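PKS (Streptomyces albus, PDB 4OQJ) probably acts as a polyketide ketosynthase, condensing acyl groups carried by acyl carrier proteins during assembly of the antibiotic oxazolomycin. Local coordinates at residues A[70-75]-A[229-234]; A[116-121]-A[262-267]; A[145-150]-A[703-708]; A[353-358]-A[410-415]. All coordinates share one frame; numbering follows the deposited sequence.

Interaction 1 (A[70-75]-A[229-234]); sequences LADDRY and GYLHHE
R74 O takes the backbone N-H of H232 at 3.1 Å. The Y75 phenol OH, farther along, receives only a weak, strongly bent bond from G229 N, 2.8 Å away. A water links the two segments, accepting a weak, long bond (3.5 Å) from R74 NH1 and meeting H232 ND1. Ahead of R74, D72 OD1 accepts R74 N in a nearly straight bond (171°), an Asx turn inside the type I turn D72-Y75. This turn leads from helix 67-71 into the middle strand of a small three-stranded antiparallel sheet, where Y75 and L231 form a non-hydrogen-bonded pair and the backbones of Y230 and V76 bond next to it. The Y75 ring, swung anti to the main-chain nitrogen (chi1 -167°), lies along the 229-231 chain and carries Y230 O over one face. H232 O lies over one face of the R74 guanidinium, at too poor an angle for a hydrogen bond. R74 NH2 comes 3.2 Å from L231 CD2, while the other methyl, CD1, lies 3.6 Å from D72 OD2 and 4.0 Å from Y75 CB. The H233 ring stands almost perpendicular to the guanidinium (85°); its far nitrogen, NE2, makes a weak hydrogen bond to S157 OG of the second subunit.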
loop_
_atom_site.group_PDB
_atom_site.type_symbol
_atom_site.label_atom_id
_atom_site.label_comp_id
_atom_site.label_asym_id
_atom_site.label_seq_id
_atom_site.Cartn_x
_atom_site.Cartn_y
_atom_site.Cartn_z
ATOM N N LEU A 70 23.361 -9.088 -32.265
ATOM C CA LEU A 70 24.564 -9.775 -31.801
ATOM C C LEU A 70 25.824 -9.095 -32.284
ATOM O O LEU A 70 26.806 -8.992 -31.548
ATOM C CB LEU A 70 24.571 -11.230 -32.285
ATOM C CG LEU A 70 23.762 -12.253 -31.497
ATOM C CD1 LEU A 70 23.811 -13.601 -32.210
ATOM C CD2 LEU A 70 24.296 -12.382 -30.087
ATOM N N ALA A 71 25.789 -8.643 -33.533
ATOM C CA ALA A 71 26.946 -8.031 -34.177
ATOM C C ALA A 71 27.269 -6.666 -33.580
ATOM O O ALA A 71 28.424 -6.231 -33.597
ATOM C CB ALA A 71 26.699 -7.903 -35.669
ATOM N N ASP A 72 26.241 -5.999 -33.060
ATOM C CA ASP A 72 26.376 -4.643 -32.539
ATOM C C ASP A 72 27.317 -4.604 -31.333
ATOM O O ASP A 72 27.108 -5.300 -30.338
ATOM C CB ASP A 72 25.001 -4.086 -32.172
ATOM C CG ASP A 72 25.003 -2.578 -32.009
ATOM O OD1 ASP A 72 26.083 -2.008 -31.743
ATOM O OD2 ASP A 72 23.921 -1.965 -32.143
ATOM N N ASP A 73 28.355 -3.779 -31.438
ATOM C CA ASP A 73 29.396 -3.699 -30.414
ATOM C C ASP A 73 28.875 -3.065 -29.121
ATOM O O ASP A 73 29.531 -3.132 -28.079
ATOM C CB ASP A 73 30.599 -2.907 -30.945
ATOM N N ARG A 74 27.695 -2.456 -29.188
ATOM C CA ARG A 74 27.055 -1.904 -27.998
ATOM C C ARG A 74 26.294 -2.978 -27.225
ATOM O O ARG A 74 25.909 -2.768 -26.074
ATOM C CB ARG A 74 26.097 -0.777 -28.376
ATOM C CG ARG A 74 26.763 0.451 -28.991
ATOM C CD ARG A 74 25.798 1.627 -29.005
ATOM N NE ARG A 74 24.508 1.268 -29.594
ATOM C CZ ARG A 74 23.358 1.888 -29.333
ATOM N NH1 ARG A 74 23.317 2.910 -28.485
ATOM N NH2 ARG A 74 22.242 1.481 -29.920
ATOM N N TYR A 75 26.070 -4.126 -27.858
ATOM C CA TYR A 75 25.282 -5.182 -27.235
ATOM C C TYR A 75 26.084 -5.867 -26.135
ATOM O O TYR A 75 27.237 -6.255 -26.338
ATOM C CB TYR A 75 24.812 -6.206 -28.279
ATOM C CG TYR A 75 23.737 -7.140 -27.762
ATOM C CD1 TYR A 75 22.423 -6.712 -27.617
ATOM C CD2 TYR A 75 24.035 -8.441 -27.407
ATOM C CE1 TYR A 75 21.435 -7.562 -27.128
ATOM C CE2 TYR A 75 23.053 -9.300 -26.921
ATOM C CZ TYR A 75 21.755 -8.855 -26.787
ATOM O OH TYR A 75 20.781 -9.712 -26.312
ATOM N N GLY A 229 20.793 -10.760 -23.756
ATOM C CA GLY A 229 21.627 -9.643 -23.357
ATOM C C GLY A 229 20.825 -8.363 -23.452
ATOM O O GLY A 229 19.602 -8.410 -23.479
ATOM N N TYR A 230 21.509 -7.225 -23.534
ATOM C CA TYR A 230 20.837 -5.942 -23.699
ATOM C C TYR A 230 21.722 -4.985 -24.466
ATOM O O TYR A 230 22.951 -5.115 -24.476
ATOM C CB TYR A 230 20.471 -5.340 -22.347
ATOM C CG TYR A 230 21.662 -5.057 -21.456
ATOM C CD1 TYR A 230 22.197 -6.045 -20.664
ATOM C CD2 TYR A 230 22.239 -3.795 -21.400
ATOM C CE1 TYR A 230 23.267 -5.801 -19.852
ATOM C CE2 TYR A 230 23.317 -3.543 -20.582
ATOM C CZ TYR A 230 23.823 -4.550 -19.809
ATOM O OH TYR A 230 24.902 -4.336 -18.986
ATOM N N LEU A 231 21.086 -4.025 -25.127
ATOM C CA LEU A 231 21.810 -3.017 -25.877
ATOM C C LEU A 231 22.134 -1.869 -24.935
ATOM O O LEU A 231 21.288 -1.441 -24.137
ATOM C CB LEU A 231 20.991 -2.544 -27.072
ATOM C CG LEU A 231 21.753 -1.853 -28.197
ATOM C CD1 LEU A 231 22.727 -2.803 -28.869
ATOM C CD2 LEU A 231 20.768 -1.303 -29.210
ATOM N N HIS A 232 23.374 -1.401 -24.994
ATOM C CA HIS A 232 23.803 -0.326 -24.122
ATOM C C HIS A 232 23.375 1.003 -24.737
ATOM O O HIS A 232 23.614 1.238 -25.926
ATOM C CB HIS A 232 25.319 -0.366 -23.902
ATOM C CG HIS A 232 25.823 0.754 -23.049
ATOM N ND1 HIS A 232 26.529 1.825 -23.560
ATOM C CD2 HIS A 232 25.695 0.987 -21.723
ATOM C CE1 HIS A 232 26.825 2.660 -22.580
ATOM N NE2 HIS A 232 26.330 2.175 -21.453
ATOM N N HIS A 233 22.717 1.843 -23.935
ATOM C CA HIS A 233 22.365 3.216 -24.327
ATOM C C HIS A 233 22.925 4.195 -23.305
ATOM O O HIS A 233 22.702 4.034 -22.110
ATOM C CB HIS A 233 20.849 3.413 -24.424
ATOM C CG HIS A 233 20.152 2.408 -25.287
ATOM N ND1 HIS A 233 20.053 2.543 -26.655
ATOM C CD2 HIS A 233 19.504 1.260 -24.973
ATOM C CE1 HIS A 233 19.380 1.518 -27.149
ATOM N NE2 HIS A 233 19.037 0.723 -26.149
ATOM N N GLU A 234 23.627 5.227 -23.767
ATOM C CA GLU A 234 24.293 6.146 -22.847
ATOM C C GLU A 234 23.316 6.930 -21.974
ATOM O O GLU A 234 23.671 7.367 -20.877
ATOM C CB GLU A 234 25.178 7.108 -23.627
ATOM C CG GLU A 234 26.285 6.401 -24.401
ATOM C CD GLU A 234 27.638 6.464 -23.713
ATOM O OE1 GLU A 234 27.946 7.495 -23.076
ATOM O OE2 GLU A 234 28.398 5.477 -23.815
HETATM O O HOH W 1 25.956 3.536 -26.291
#

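Interaction 2 (A[116-121]-A[262-267])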
loop_
_atom_site.group_PDB
_atom_site.type_symbol
_atom_site.label_atom_id
_atom_site.label_comp_id
_atom_site.label_asym_id
_atom_site.label_seq_id
_atom_site.Cartn_x
_atom_site.Cartn_y
_atom_site.Cartn_z
ATOM N N GLU A 116 7.975 -20.479 1.459
ATOM C CA GLU A 116 9.283 -20.759 2.047
ATOM C C GLU A 116 9.560 -19.871 3.247
ATOM O O GLU A 116 10.127 -20.339 4.231
ATOM C CB GLU A 116 10.407 -20.566 1.023
ATOM C CG GLU A 116 10.528 -21.667 -0.025
ATOM C CD GLU A 116 11.512 -21.299 -1.155
ATOM O OE1 GLU A 116 11.811 -20.094 -1.316
ATOM O OE2 GLU A 116 11.980 -22.215 -1.882
ATOM N N ALA A 117 9.189 -18.589 3.163
ATOM C CA ALA A 117 9.468 -17.659 4.258
ATOM C C ALA A 117 8.704 -18.052 5.521
ATOM O O ALA A 117 9.249 -17.989 6.630
ATOM C CB ALA A 117 9.131 -16.231 3.859
ATOM N N LEU A 118 7.451 -18.456 5.356
ATOM C CA LEU A 118 6.629 -18.888 6.488
ATOM C C LEU A 118 7.147 -20.215 7.044
ATOM O O LEU A 118 7.212 -20.404 8.255
ATOM C CB LEU A 118 5.165 -19.011 6.074
ATOM C CG LEU A 118 4.466 -17.657 5.942
ATOM C CD1 LEU A 118 3.242 -17.758 5.075
ATOM C CD2 LEU A 118 4.109 -17.150 7.327
ATOM N N GLU A 119 7.540 -21.124 6.161
ATOM C CA GLU A 119 8.208 -22.341 6.593
ATOM C C GLU A 119 9.455 -22.061 7.432
ATOM O O GLU A 119 9.657 -22.683 8.459
ATOM C CB GLU A 119 8.592 -23.188 5.390
ATOM C CG GLU A 119 7.513 -24.128 4.924
ATOM C CD GLU A 119 8.051 -25.092 3.891
ATOM O OE1 GLU A 119 8.776 -24.620 2.978
ATOM O OE2 GLU A 119 7.761 -26.307 3.995
ATOM N N ARG A 120 10.311 -21.151 6.984
ATOM C CA ARG A 120 11.526 -20.875 7.732
ATOM C C ARG A 120 11.184 -20.227 9.065
ATOM O O ARG A 120 11.857 -20.484 10.064
ATOM C CB ARG A 120 12.479 -19.989 6.915
ATOM C CG ARG A 120 13.754 -19.623 7.628
ATOM C CD ARG A 120 14.830 -19.197 6.642
ATOM N NE ARG A 120 15.299 -20.308 5.808
ATOM C CZ ARG A 120 14.909 -20.552 4.554
ATOM N NH1 ARG A 120 15.414 -21.589 3.890
ATOM N NH2 ARG A 120 14.032 -19.764 3.945
ATOM N N ALA A 121 10.126 -19.417 9.093
ATOM C CA ALA A 121 9.651 -18.813 10.342
ATOM C C ALA A 121 9.085 -19.853 11.300
ATOM O O ALA A 121 9.142 -19.675 12.520
ATOM C CB ALA A 121 8.599 -17.754 10.057
ATOM N N ALA A 262 11.208 -12.348 0.340
ATOM C CA ALA A 262 10.177 -12.058 1.331
ATOM C C ALA A 262 10.728 -12.167 2.751
ATOM O O ALA A 262 11.633 -12.967 3.037
ATOM C CB ALA A 262 8.988 -12.998 1.147
ATOM N N VAL A 263 10.183 -11.339 3.635
ATOM C CA VAL A 263 10.445 -11.449 5.052
ATOM C C VAL A 263 9.132 -11.603 5.801
ATOM O O VAL A 263 8.085 -11.145 5.337
ATOM C CB VAL A 263 11.220 -10.224 5.590
ATOM C CG1 VAL A 263 12.575 -10.128 4.912
ATOM C CG2 VAL A 263 10.410 -8.924 5.388
ATOM N N VAL A 264 9.210 -12.259 6.955
ATOM C CA VAL A 264 8.074 -12.439 7.858
ATOM C C VAL A 264 8.346 -11.606 9.109
ATOM O O VAL A 264 9.396 -11.757 9.735
ATOM C CB VAL A 264 7.888 -13.918 8.228
ATOM C CG1 VAL A 264 6.706 -14.121 9.187
ATOM C CG2 VAL A 264 7.721 -14.764 6.981
ATOM N N LEU A 265 7.411 -10.721 9.449
ATOM C CA LEU A 265 7.590 -9.719 10.492
ATOM C C LEU A 265 6.583 -9.934 11.615
ATOM O O LEU A 265 5.457 -10.366 11.369
ATOM C CB LEU A 265 7.429 -8.313 9.904
ATOM C CG LEU A 265 8.330 -8.034 8.691
ATOM C CD1 LEU A 265 8.029 -6.675 8.083
ATOM C CD2 LEU A 265 9.797 -8.123 9.074
ATOM N N LYS A 266 7.007 -9.621 12.839
ATOM C CA LYS A 266 6.202 -9.779 14.045
ATOM C C LYS A 266 6.744 -8.824 15.098
ATOM O O LYS A 266 7.945 -8.571 15.124
ATOM C CB LYS A 266 6.279 -11.224 14.550
ATOM C CG LYS A 266 5.424 -11.515 15.786
ATOM C CD LYS A 266 5.734 -12.904 16.362
ATOM C CE LYS A 266 4.542 -13.817 16.345
ATOM N NZ LYS A 266 4.788 -15.141 17.009
ATOM N N ARG A 267 5.895 -8.291 15.965
ATOM C CA ARG A 267 6.405 -7.438 17.034
ATOM C C ARG A 267 7.484 -8.193 17.764
ATOM O O ARG A 267 7.337 -9.383 18.010
ATOM C CB ARG A 267 5.333 -7.052 18.033
ATOM C CG ARG A 267 4.268 -6.137 17.528
ATOM C CD ARG A 267 3.429 -5.728 18.708
ATOM N NE ARG A 267 2.256 -4.964 18.322
ATOM C CZ ARG A 267 2.066 -3.678 18.601
ATOM N NH1 ARG A 267 2.977 -2.970 19.279
ATOM N NH2 ARG A 267 0.945 -3.094 18.198
#
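V264 points its two methyls at A117 and A121, one turn apart on helix 105-121, in a helix-on-sheet contact of the thiolase fold. Strand 259-267 is an inner strand of the large mixed sheet; helix 105-121 covers one face of it, while L265, turned the opposite way, packs on helix 195-209. The local axes pass 7.9 Å apart and their directions differ by 46°, so the strand runs slantwise over the helix and just A262 and V264 present side chains to it. The valine branches divide the work. CG1, anti to the backbone N (chi1 179°), reaches forward to A121 CB at 4.2 Å. CG2, anti to the carbonyl carbon, settles against A117, 3.7 Å from its CB, and also meets L118 CD2 at 4.3 Å as that leucine reaches in from the flank. Small alanine side chains on both elements bring the backbones close: A117 CB and A262 CB meet at 4.2 Å. No hydrogen bond crosses the interface; V264 instead bonds through its backbone to strand 23-31, and M214 of strand 214-221 packs beside both V264 and L118. Polar neighbours turn elsewhere, E116 to a salt bridge with R31 and K266 to D274 and D276. V264 CG2 lies 3.6 Å from A117 O, a carbonyl already used within the helix by A121 N at 3.0 Å.

Interaction 3 (A[145-150]-A[703-708])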
loop_
_atom_site.group_PDB
_atom_site.type_symbol
_atom_site.label_atom_id
_atom_site.label_comp_id
_atom_site.label_asym_id
_atom_site.label_seq_id
_atom_site.Cartn_x
_atom_site.Cartn_y
_atom_site.Cartn_z
ATOM N N LEU A 145 2.494 -9.050 -21.649
ATOM C CA LEU A 145 2.729 -8.263 -22.851
ATOM C C LEU A 145 3.344 -9.092 -23.982
ATOM O O LEU A 145 2.949 -8.944 -25.133
ATOM C CB LEU A 145 3.632 -7.067 -22.522
ATOM C CG LEU A 145 3.023 -6.007 -21.602
ATOM C CD1 LEU A 145 4.067 -4.955 -21.175
ATOM C CD2 LEU A 145 1.852 -5.348 -22.298
ATOM N N HIS A 146 4.318 -9.944 -23.662
ATOM C CA HIS A 146 5.004 -10.749 -24.685
ATOM C C HIS A 146 4.310 -12.091 -24.918
ATOM O O HIS A 146 3.719 -12.316 -25.969
ATOM C CB HIS A 146 6.459 -11.017 -24.301
ATOM C CG HIS A 146 7.297 -9.783 -24.134
ATOM N ND1 HIS A 146 8.651 -9.840 -23.885
ATOM C CD2 HIS A 146 6.977 -8.467 -24.174
ATOM C CE1 HIS A 146 9.131 -8.614 -23.780
ATOM N NE2 HIS A 146 8.138 -7.763 -23.951
ATOM N N ASN A 147 4.384 -12.975 -23.927
ATOM C CA ASN A 147 3.907 -14.349 -24.078
ATOM C C ASN A 147 2.400 -14.478 -24.298
ATOM O O ASN A 147 1.954 -15.358 -25.031
ATOM C CB ASN A 147 4.304 -15.166 -22.850
ATOM C CG ASN A 147 5.802 -15.250 -22.676
ATOM O OD1 ASN A 147 6.453 -14.258 -22.358
ATOM N ND2 ASN A 147 6.358 -16.438 -22.878
ATOM N N LEU A 148 1.624 -13.608 -23.660
ATOM C CA LEU A 148 0.166 -13.674 -23.718
ATOM C C LEU A 148 -0.437 -12.525 -24.515
ATOM O O LEU A 148 -1.666 -12.414 -24.626
ATOM C CB LEU A 148 -0.424 -13.664 -22.304
ATOM C CG LEU A 148 0.018 -14.779 -21.369
ATOM C CD1 LEU A 148 -0.678 -14.619 -20.025
ATOM C CD2 LEU A 148 -0.298 -16.131 -21.974
ATOM N N GLY A 149 0.427 -11.675 -25.060
ATOM C CA GLY A 149 -0.004 -10.499 -25.793
ATOM C C GLY A 149 -1.029 -10.804 -26.869
ATOM O O GLY A 149 -2.177 -10.371 -26.776
ATOM N N GLU A 150 -0.615 -11.539 -27.895
ATOM C CA GLU A 150 -1.495 -11.847 -29.019
ATOM C C GLU A 150 -2.716 -12.608 -28.524
ATOM O O GLU A 150 -3.838 -12.368 -28.970
ATOM C CB GLU A 150 -0.749 -12.659 -30.082
ATOM N N ARG A 703 7.652 -27.240 -15.475
ATOM C CA ARG A 703 7.644 -26.050 -16.316
ATOM C C ARG A 703 6.231 -25.650 -16.741
ATOM O O ARG A 703 5.467 -26.463 -17.242
ATOM C CB ARG A 703 8.509 -26.271 -17.548
ATOM C CG ARG A 703 8.485 -25.110 -18.534
ATOM C CD ARG A 703 9.439 -25.404 -19.681
ATOM N NE ARG A 703 9.338 -24.449 -20.786
ATOM C CZ ARG A 703 10.025 -23.314 -20.870
ATOM N NH1 ARG A 703 10.849 -22.943 -19.894
ATOM N NH2 ARG A 703 9.878 -22.537 -21.930
ATOM N N HIS A 704 5.891 -24.390 -16.503
ATOM C CA HIS A 704 4.643 -23.808 -16.967
ATOM C C HIS A 704 5.002 -22.526 -17.673
ATOM O O HIS A 704 5.443 -21.565 -17.036
ATOM C CB HIS A 704 3.671 -23.542 -15.811
ATOM C CG HIS A 704 3.339 -24.761 -15.011
ATOM N ND1 HIS A 704 2.343 -25.641 -15.376
ATOM C CD2 HIS A 704 3.882 -25.257 -13.877
ATOM C CE1 HIS A 704 2.285 -26.628 -14.497
ATOM N NE2 HIS A 704 3.209 -26.419 -13.577
ATOM N N TRP A 705 4.825 -22.513 -18.988
ATOM C CA TRP A 705 5.293 -21.402 -19.797
ATOM C C TRP A 705 4.472 -21.280 -21.075
ATOM O O TRP A 705 4.435 -22.194 -21.886
ATOM C CB TRP A 705 6.768 -21.589 -20.126
ATOM C CG TRP A 705 7.442 -20.345 -20.557
ATOM C CD1 TRP A 705 7.707 -19.951 -21.839
ATOM C CD2 TRP A 705 7.951 -19.318 -19.707
ATOM N NE1 TRP A 705 8.348 -18.737 -21.834
ATOM C CE2 TRP A 705 8.509 -18.326 -20.534
ATOM C CE3 TRP A 705 7.989 -19.138 -18.319
ATOM C CZ2 TRP A 705 9.098 -17.177 -20.025
ATOM C CZ3 TRP A 705 8.571 -17.994 -17.816
ATOM C CH2 TRP A 705 9.119 -17.030 -18.665
ATOM N N ALA A 706 3.789 -20.155 -21.225
ATOM C CA ALA A 706 2.966 -19.897 -22.392
ATOM C C ALA A 706 3.857 -19.482 -23.547
ATOM O O ALA A 706 4.687 -18.585 -23.405
ATOM C CB ALA A 706 1.939 -18.815 -22.101
ATOM N N GLU A 707 3.684 -20.137 -24.687
ATOM C CA GLU A 707 4.460 -19.816 -25.875
ATOM C C GLU A 707 3.813 -18.642 -26.625
ATOM O O GLU A 707 2.608 -18.658 -26.892
ATOM C CB GLU A 707 4.576 -21.046 -26.775
ATOM C CG GLU A 707 6.014 -21.490 -27.071
ATOM C CD GLU A 707 6.859 -21.726 -25.820
ATOM O OE1 GLU A 707 6.711 -22.785 -25.170
ATOM O OE2 GLU A 707 7.691 -20.850 -25.500
ATOM N N PRO A 708 4.602 -17.601 -26.942
ATOM C CA PRO A 708 4.028 -16.463 -27.671
ATOM C C PRO A 708 3.632 -16.819 -29.099
ATOM O O PRO A 708 2.449 -17.069 -29.328
ATOM C CB PRO A 708 5.157 -15.424 -27.656
ATOM C CG PRO A 708 6.405 -16.200 -27.413
ATOM C CD PRO A 708 6.012 -17.372 -26.574
#
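N147 of segment 145-150 gives the one hydrogen bond between that segment and the last ordered residues of the chain, 703-708. That tail follows a PTYPFE sequence and runs back over the ketosynthase, which recalls the post-acyltransferase linker of modular polyketide synthases. The bond is short and straight at hydrogen: N147 ND2 meets A706 O at 2.8 Å with an angle of 173°, the acceptor lying in the N147 amide plane and the donor almost in line with C=O. With chi1 at -62°, CG lies anti to the carbonyl carbon and the amide extends toward the tail. A second polar approach, N147 ND2 to W705 NE1 at 3.2 Å, brings two donors together and is no bond; amide and indole planes are almost perpendicular (88°). A706 is held through its N as well, by Y143 OH, and the Y143 ring stacks edge-to-face with W705. The apolar contact is that of L148, whose CD2 presses on A706 CB at a tight 3.5 Å. The poorly ordered P708 makes a loose carbon-oxygen approach, its CB 3.8 Å from H146 O. P708 CA also offers its hydrogen to N147 O over 3.5 Å.

Interaction 4 (A[353-358]-A[410-415]); sequences AALAPG and AGPFYV
P412 and L355 meet in a mainly backbone and apolar contact at the rim of the large mixed sheet, where the loop 353-358 runs alongside the approach to the outermost strand, 413-415, in nearly the same direction (21° apart). The L355 side chain crosses the proline ring at a slant, its CB 3.9 Å from P412 CB and its CD1 4.0 Å from P412 CG. A356 O sits against the same ring, 3.3 Å from P412 CA in a C-H...O contact. Farther along, a water bridges the two segments: it accepts from G358 N at 3.0 Å and lies 2.6 Å from G411 O and 2.7 Å from F413 O. Acceptors within its reach outnumber its protons, so these bonds are probably shared. Y414, with CG between its backbone N and carbonyl carbon (chi1 78°), brings CD1 to 3.5 Å from G358 O, obliquely to the ring. P412 turns its CG over the centre of the F413 ring. Just past the loop, the backbone of C360 pairs with P412 and Y414, adding strand 413-415 in parallel to 360-363, while helix 336-348 packs against 410-413, its F348 edge-to-face with F413 and its N345 against A410 and P412.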
loop_
_atom_site.group_PDB
_atom_site.type_symbol
_atom_site.label_atom_id
_atom_site.label_comp_id
_atom_site.label_asym_id
_atom_site.label_seq_id
_atom_site.Cartn_x
_atom_site.Cartn_y
_atom_site.Cartn_z
ATOM N N ALA A 353 28.774 18.413 13.619
ATOM C CA ALA A 353 29.786 18.375 12.571
ATOM C C ALA A 353 30.052 16.929 12.159
ATOM O O ALA A 353 29.264 16.027 12.471
ATOM C CB ALA A 353 31.073 19.054 13.044
ATOM N N ALA A 354 31.165 16.718 11.463
ATOM C CA ALA A 354 31.467 15.424 10.866
ATOM C C ALA A 354 31.652 14.318 11.906
ATOM O O ALA A 354 32.209 14.538 12.987
ATOM C CB ALA A 354 32.714 15.535 9.994
ATOM N N LEU A 355 31.165 13.127 11.569
ATOM C CA LEU A 355 31.476 11.934 12.342
ATOM C C LEU A 355 32.886 11.480 11.962
ATOM O O LEU A 355 33.455 11.969 10.984
ATOM C CB LEU A 355 30.451 10.829 12.074
ATOM C CG LEU A 355 28.981 11.180 12.325
ATOM C CD1 LEU A 355 28.107 10.002 12.006
ATOM C CD2 LEU A 355 28.760 11.595 13.766
ATOM N N ALA A 356 33.442 10.548 12.725
ATOM C CA ALA A 356 34.785 10.042 12.452
ATOM C C ALA A 356 34.889 9.445 11.048
ATOM O O ALA A 356 34.063 8.611 10.666
ATOM C CB ALA A 356 35.169 9.002 13.484
ATOM N N PRO A 357 35.902 9.862 10.271
ATOM C CA PRO A 357 36.075 9.251 8.946
ATOM C C PRO A 357 36.391 7.762 9.011
ATOM O O PRO A 357 37.083 7.311 9.912
ATOM C CB PRO A 357 37.250 10.027 8.342
ATOM C CG PRO A 357 37.940 10.647 9.493
ATOM C CD PRO A 357 36.877 10.939 10.502
ATOM N N GLY A 358 35.863 7.014 8.047
ATOM C CA GLY A 358 36.092 5.589 7.957
ATOM C C GLY A 358 35.415 4.786 9.052
ATOM O O GLY A 358 35.838 3.671 9.322
ATOM N N ALA A 410 33.886 14.076 3.762
ATOM C CA ALA A 410 32.929 14.923 4.469
ATOM C C ALA A 410 32.105 14.146 5.496
ATOM O O ALA A 410 31.290 14.730 6.221
ATOM C CB ALA A 410 32.003 15.603 3.473
ATOM N N GLY A 411 32.291 12.831 5.548
ATOM C CA GLY A 411 31.465 11.994 6.400
ATOM C C GLY A 411 32.182 10.748 6.879
ATOM O O GLY A 411 33.393 10.606 6.697
ATOM N N PRO A 412 31.424 9.825 7.484
ATOM C CA PRO A 412 31.991 8.625 8.113
ATOM C C PRO A 412 32.183 7.425 7.180
ATOM O O PRO A 412 32.689 6.389 7.621
ATOM C CB PRO A 412 30.948 8.292 9.178
ATOM C CG PRO A 412 29.641 8.675 8.508
ATOM C CD PRO A 412 29.961 9.895 7.658
ATOM N N PHE A 413 31.788 7.544 5.918
ATOM C CA PHE A 413 31.665 6.360 5.071
ATOM C C PHE A 413 32.949 5.946 4.373
ATOM O O PHE A 413 33.804 6.764 4.050
ATOM C CB PHE A 413 30.557 6.585 4.043
ATOM C CG PHE A 413 29.250 6.878 4.682
ATOM C CD1 PHE A 413 28.586 5.883 5.387
ATOM C CD2 PHE A 413 28.714 8.153 4.654
ATOM C CE1 PHE A 413 27.401 6.136 6.019
ATOM C CE2 PHE A 413 27.521 8.419 5.297
ATOM C CZ PHE A 413 26.861 7.409 5.980
ATOM N N TYR A 414 33.051 4.643 4.163
ATOM C CA TYR A 414 34.101 4.040 3.372
ATOM C C TYR A 414 33.505 2.759 2.785
ATOM O O TYR A 414 32.612 2.144 3.388
ATOM C CB TYR A 414 35.348 3.739 4.225
ATOM C CG TYR A 414 35.192 2.494 5.074
ATOM C CD1 TYR A 414 34.545 2.534 6.306
ATOM C CD2 TYR A 414 35.677 1.266 4.630
ATOM C CE1 TYR A 414 34.391 1.378 7.077
ATOM C CE2 TYR A 414 35.532 0.118 5.385
ATOM C CZ TYR A 414 34.888 0.173 6.600
ATOM O OH TYR A 414 34.761 -0.986 7.327
ATOM N N VAL A 415 33.987 2.356 1.619
ATOM C CA VAL A 415 33.479 1.153 0.972
ATOM C C VAL A 415 34.229 -0.078 1.485
ATOM O O VAL A 415 35.418 -0.235 1.232
ATOM C CB VAL A 415 33.610 1.253 -0.554
ATOM C CG1 VAL A 415 33.072 -0.008 -1.226
ATOM C CG2 VAL A 415 32.874 2.496 -1.069
HETATM O O HOH W 2 34.848 8.641 5.749
#

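In the fold
Interactions 2 and 4 belong to the same large mixed sheet, an inner strand in the first and an outermost strand in the second, with centres 35 Å apart. Interaction 1 builds a separate small sheet near the surface, about 24 Å from interaction 2 between nearest atoms, although strands 230-231 and 259-267 follow one another in the chain. Interactions 1 and 3 are closer, about 10 Å between nearest atoms, and H233 of one and H146 of the other both reach the second subunit. Interaction 3 closes a span of some 550 residues, inside which interaction 4 is nested. The potassium-binding residues S292 and K294 lie in none of the eight segments.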